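Local coordinates for protein chemotaxis transducer (Pseudomonas aeruginosa, PDB 6GCV) that senses nitrate by binding it directly through a PilJ ligand-binding domain and so steers chemotaxis of the bacterium, at residues A[16-27]-A[65-75]. Sequence-based numbering, arbitrary orientation. Where two conformers were deposited one is given.
With ACT (acetate ion), chain F.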
loop_
_atom_site.group_PDB
_atom_site.type_symbol
_atom_site.label_atom_id
_atom_site.label_comp_id
_atom_site.label_asym_id
_atom_site.label_seq_id
_atom_site.Cartn_x
_atom_site.Cartn_y
_atom_site.Cartn_z
ATOM N N ILE A 16 -20.060 -4.678 -8.360
ATOM C CA ILE A 16 -19.794 -4.272 -6.977
ATOM C C ILE A 16 -19.498 -2.776 -6.945
ATOM O O ILE A 16 -19.125 -2.189 -7.962
ATOM C CB ILE A 16 -18.625 -5.072 -6.373
ATOM C CG1 ILE A 16 -17.304 -4.737 -7.088
ATOM C CG2 ILE A 16 -18.940 -6.556 -6.453
ATOM C CD1 ILE A 16 -16.089 -5.422 -6.528
ATOM N N SER A 17 -19.611 -2.168 -5.767
ATOM C CA SER A 17 -19.318 -0.758 -5.631
ATOM C C SER A 17 -17.833 -0.498 -5.820
ATOM O O SER A 17 -17.012 -1.346 -5.446
ATOM C CB SER A 17 -19.713 -0.268 -4.244
ATOM O OG SER A 17 -18.898 -0.882 -3.275
ATOM N N PRO A 18 -17.485 0.685 -6.343
ATOM C CA PRO A 18 -16.072 1.044 -6.413
ATOM C C PRO A 18 -15.407 0.991 -5.050
ATOM O O PRO A 18 -14.224 0.652 -4.971
ATOM C CB PRO A 18 -16.098 2.480 -6.945
ATOM C CG PRO A 18 -17.363 2.567 -7.715
ATOM C CD PRO A 18 -18.354 1.670 -7.012
ATOM N N GLU A 19 -16.142 1.346 -3.991
ATOM C CA GLU A 19 -15.570 1.329 -2.656
ATOM C C GLU A 19 -15.131 -0.089 -2.249
ATOM O O GLU A 19 -14.161 -0.249 -1.513
ATOM C CB GLU A 19 -16.539 1.934 -1.654
ATOM C CG GLU A 19 -16.134 1.796 -0.194
ATOM C CD GLU A 19 -14.902 2.529 0.240
ATOM O OE1 GLU A 19 -14.125 3.048 -0.564
ATOM O OE2 GLU A 19 -14.704 2.549 1.481
ATOM N N THR A 20 -15.829 -1.124 -2.735
ATOM C CA THR A 20 -15.415 -2.499 -2.423
ATOM C C THR A 20 -13.984 -2.760 -2.934
ATOM O O THR A 20 -13.130 -3.304 -2.227
ATOM C CB THR A 20 -16.392 -3.529 -3.017
ATOM O OG1 THR A 20 -17.717 -3.243 -2.551
ATOM C CG2 THR A 20 -16.026 -4.932 -2.665
ATOM N N ILE A 21 -13.736 -2.354 -4.177
ATOM C CA ILE A 21 -12.424 -2.525 -4.791
ATOM C C ILE A 21 -11.378 -1.609 -4.117
ATOM O O ILE A 21 -10.229 -1.997 -3.927
ATOM C CB ILE A 21 -12.482 -2.323 -6.324
ATOM C CG1 ILE A 21 -13.416 -3.341 -6.984
ATOM C CG2 ILE A 21 -11.092 -2.389 -6.944
ATOM C CD1 ILE A 21 -13.016 -4.781 -6.793
ATOM N N ASN A 22 -11.790 -0.402 -3.748
ATOM C CA ASN A 22 -10.912 0.510 -3.020
ATOM C C ASN A 22 -10.427 -0.083 -1.704
ATOM O O ASN A 22 -9.232 -0.045 -1.389
ATOM C CB ASN A 22 -11.586 1.851 -2.767
ATOM C CG ASN A 22 -10.673 2.838 -2.096
ATOM O OD1 ASN A 22 -9.538 3.016 -2.536
ATOM N ND2 ASN A 22 -11.123 3.443 -1.010
ATOM N N VAL A 23 -11.362 -0.653 -0.938
ATOM C CA VAL A 23 -11.039 -1.225 0.353
ATOM C C VAL A 23 -10.102 -2.426 0.194
ATOM O O VAL A 23 -9.124 -2.564 0.939
ATOM C CB VAL A 23 -12.331 -1.555 1.115
ATOM C CG1 VAL A 23 -12.108 -2.496 2.268
ATOM C CG2 VAL A 23 -12.993 -0.275 1.589
ATOM N N ALA A 24 -10.387 -3.273 -0.788
ATOM C CA ALA A 24 -9.505 -4.412 -1.024
ATOM C C ALA A 24 -8.090 -3.937 -1.454
ATOM O O ALA A 24 -7.085 -4.452 -0.992
ATOM C CB ALA A 24 -10.120 -5.341 -2.063
ATOM N N GLY A 25 -8.026 -2.968 -2.377
ATOM C CA GLY A 25 -6.736 -2.462 -2.780
ATOM C C GLY A 25 -5.961 -1.852 -1.623
ATOM O O GLY A 25 -4.742 -2.093 -1.493
ATOM N N ALA A 26 -6.652 -1.107 -0.768
ATOM C CA ALA A 26 -5.988 -0.464 0.360
ATOM C C ALA A 26 -5.372 -1.482 1.321
ATOM O O ALA A 26 -4.428 -1.138 2.021
ATOM C CB ALA A 26 -6.924 0.492 1.073
ATOM N N GLN A 27 -5.884 -2.716 1.345
ATOM C CA GLN A 27 -5.243 -3.745 2.171
ATOM C C GLN A 27 -3.774 -3.913 1.782
ATOM O O GLN A 27 -2.912 -4.204 2.610
ATOM C CB GLN A 27 -5.944 -5.093 2.032
ATOM C CG GLN A 27 -7.390 -5.162 2.492
ATOM C CD GLN A 27 -7.526 -4.920 3.978
ATOM O OE1 GLN A 27 -7.327 -3.792 4.461
ATOM N NE2 GLN A 27 -7.905 -5.976 4.727
ATOM N N LEU A 65 -14.971 -7.095 4.069
ATOM C CA LEU A 65 -14.926 -7.870 2.829
ATOM C C LEU A 65 -15.528 -9.264 3.026
ATOM O O LEU A 65 -16.135 -9.817 2.098
ATOM C CB LEU A 65 -13.485 -7.970 2.325
ATOM C CG LEU A 65 -12.866 -6.653 1.818
ATOM C CD1 LEU A 65 -11.366 -6.769 1.695
ATOM C CD2 LEU A 65 -13.473 -6.273 0.492
ATOM N N ASP A 66 -15.392 -9.820 4.228
ATOM C CA ASP A 66 -15.924 -11.149 4.499
ATOM C C ASP A 66 -17.443 -11.142 4.666
ATOM O O ASP A 66 -18.117 -12.082 4.255
ATOM C CB ASP A 66 -15.350 -11.687 5.803
ATOM C CG ASP A 66 -13.914 -12.174 5.690
ATOM O OD1 ASP A 66 -13.390 -12.424 4.585
ATOM O OD2 ASP A 66 -13.290 -12.347 6.762
ATOM N N ALA A 67 -17.973 -10.102 5.307
ATOM C CA ALA A 67 -19.387 -10.051 5.694
ATOM C C ALA A 67 -20.246 -9.055 4.942
ATOM O O ALA A 67 -21.474 -9.140 4.980
ATOM C CB ALA A 67 -19.501 -9.777 7.178
ATOM N N GLY A 68 -19.595 -8.138 4.235
ATOM C CA GLY A 68 -20.264 -6.969 3.709
ATOM C C GLY A 68 -20.449 -5.935 4.778
ATOM O O GLY A 68 -20.484 -6.260 5.984
ATOM N N ASN A 69 -20.531 -4.674 4.347
ATOM C CA ASN A 69 -20.785 -3.594 5.260
ATOM C C ASN A 69 -21.576 -2.555 4.507
ATOM O O ASN A 69 -21.023 -1.811 3.682
ATOM C CB ASN A 69 -19.471 -3.033 5.819
ATOM C CG ASN A 69 -19.702 -1.956 6.864
ATOM O OD1 ASN A 69 -20.654 -1.151 6.758
ATOM N ND2 ASN A 69 -18.881 -1.980 7.921
ATOM N N ALA A 70 -22.878 -2.525 4.756
ATOM C CA ALA A 70 -23.762 -1.666 3.977
ATOM C C ALA A 70 -23.464 -0.192 4.198
ATOM O O ALA A 70 -23.454 0.595 3.233
ATOM C CB ALA A 70 -25.212 -1.966 4.318
ATOM N N GLU A 71 -23.213 0.174 5.455
ATOM C CA GLU A 71 -22.925 1.557 5.821
ATOM C C GLU A 71 -21.688 2.065 5.090
ATOM O O GLU A 71 -21.652 3.209 4.643
ATOM C CB GLU A 71 -22.721 1.684 7.348
ATOM C CG GLU A 71 -22.469 3.107 7.848
ATOM C CD GLU A 71 -21.003 3.537 7.811
ATOM O OE1 GLU A 71 -20.106 2.668 7.763
ATOM O OE2 GLU A 71 -20.746 4.761 7.836
ATOM N N ARG A 72 -20.679 1.200 4.967
ATOM C CA ARG A 72 -19.427 1.553 4.318
ATOM C C ARG A 72 -19.450 1.336 2.800
ATOM O O ARG A 72 -18.509 1.696 2.098
ATOM C CB ARG A 72 -18.299 0.734 4.928
ATOM C CG ARG A 72 -16.924 1.296 4.669
ATOM C CD ARG A 72 -15.841 0.419 5.283
ATOM N NE ARG A 72 -14.538 1.045 5.120
ATOM C CZ ARG A 72 -13.370 0.450 5.356
ATOM N NH1 ARG A 72 -13.322 -0.817 5.726
ATOM N NH2 ARG A 72 -12.244 1.100 5.146
ATOM N N ASN A 73 -20.530 0.751 2.300
ATOM C CA ASN A 73 -20.679 0.460 0.875
ATOM C C ASN A 73 -19.637 -0.543 0.393
ATOM O O ASN A 73 -19.036 -0.361 -0.694
ATOM C CB ASN A 73 -20.670 1.739 0.033
ATOM C CG ASN A 73 -21.243 1.547 -1.344
ATOM O OD1 ASN A 73 -20.945 2.328 -2.249
ATOM N ND2 ASN A 73 -22.039 0.495 -1.533
ATOM N N VAL A 74 -19.399 -1.557 1.212
ATOM C CA VAL A 74 -18.546 -2.672 0.838
ATOM C C VAL A 74 -19.429 -3.883 0.632
ATOM O O VAL A 74 -20.126 -4.325 1.550
ATOM C CB VAL A 74 -17.469 -2.968 1.904
ATOM C CG1 VAL A 74 -16.685 -4.226 1.578
ATOM C CG2 VAL A 74 -16.514 -1.787 2.053
ATOM N N SER A 75 -19.393 -4.417 -0.576
ATOM C CA SER A 75 -20.168 -5.603 -0.967
ATOM C C SER A 75 -19.495 -6.898 -0.488
ATOM O O SER A 75 -18.284 -7.028 -0.593
ATOM C CB SER A 75 -20.268 -5.649 -2.518
ATOM O OG SER A 75 -20.682 -4.394 -3.091
HETATM C C ACT F . -14.123 4.359 5.662
HETATM O O ACT F . -13.051 4.998 5.773
HETATM O OXT ACT F . -14.471 3.826 4.579
HETATM C CH3 ACT F . -15.004 4.208 6.875
HETATM O O HOH W 1 -18.546 3.142 -3.958
HETATM O O HOH W 2 -17.453 4.163 2.285
#
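Ser-17 and Thr-20 reach across to the backbone of Asn-73 and Ser-75, tying the N-terminal end of helix 18-42 to the loop that leaves helix 48-67 in this four-helix PilJ domain. Ser-17 is the N-cap: its OG accepts from Thr-20 N, then donates to Asn-73 O at 2.6 Å, arriving 32° out of the carbonyl plane. Thr-20 OG1 gives its proton to Ser-17 OG at 2.7 Å and accepts from Ser-75 N at 2.8 Å, with a practically straight N-H...O angle of 179°. That places a short relay of hydroxyls between helix start and loop. The loop itself is shaped by a G1 beta bulge, where Asn-73 and Val-74 both face Asn-69, and by an Asx motif in which Asn-69 OD1 accepts from Arg-72 N.

One turn further along helix 18-42, Val-23 lays CG2 over the centre of one face of the Arg-72 guanidinium, 3.8 Å above its plane; the same methyl meets Val-74 CG2. Arg-72 gets there with an extended chain, CG anti to the backbone N (chi1 -162°), while its NH1 is also held by Asp-64 and Ser-61. Leu-65 is a knob in the hole formed by Thr-20, Val-23, Ala-24 and Gln-27, its CD1 packed against Ala-24 and its CD2 nearest Thr-20 O. Met-133 of helix 112-137 packs on Thr-20 and Ala-24.

Glu-19 bends at chi2 and crosses Arg-72 at about a right angle. Their salt bridge is long and rests on charge alone, since Glu-19 OE2 lies well out of the guanidinium plane. The in-plane edge goes instead to an acetate, probably from the crystallisation liquor: Arg-72 NE donates to its OXT at 2.8 Å.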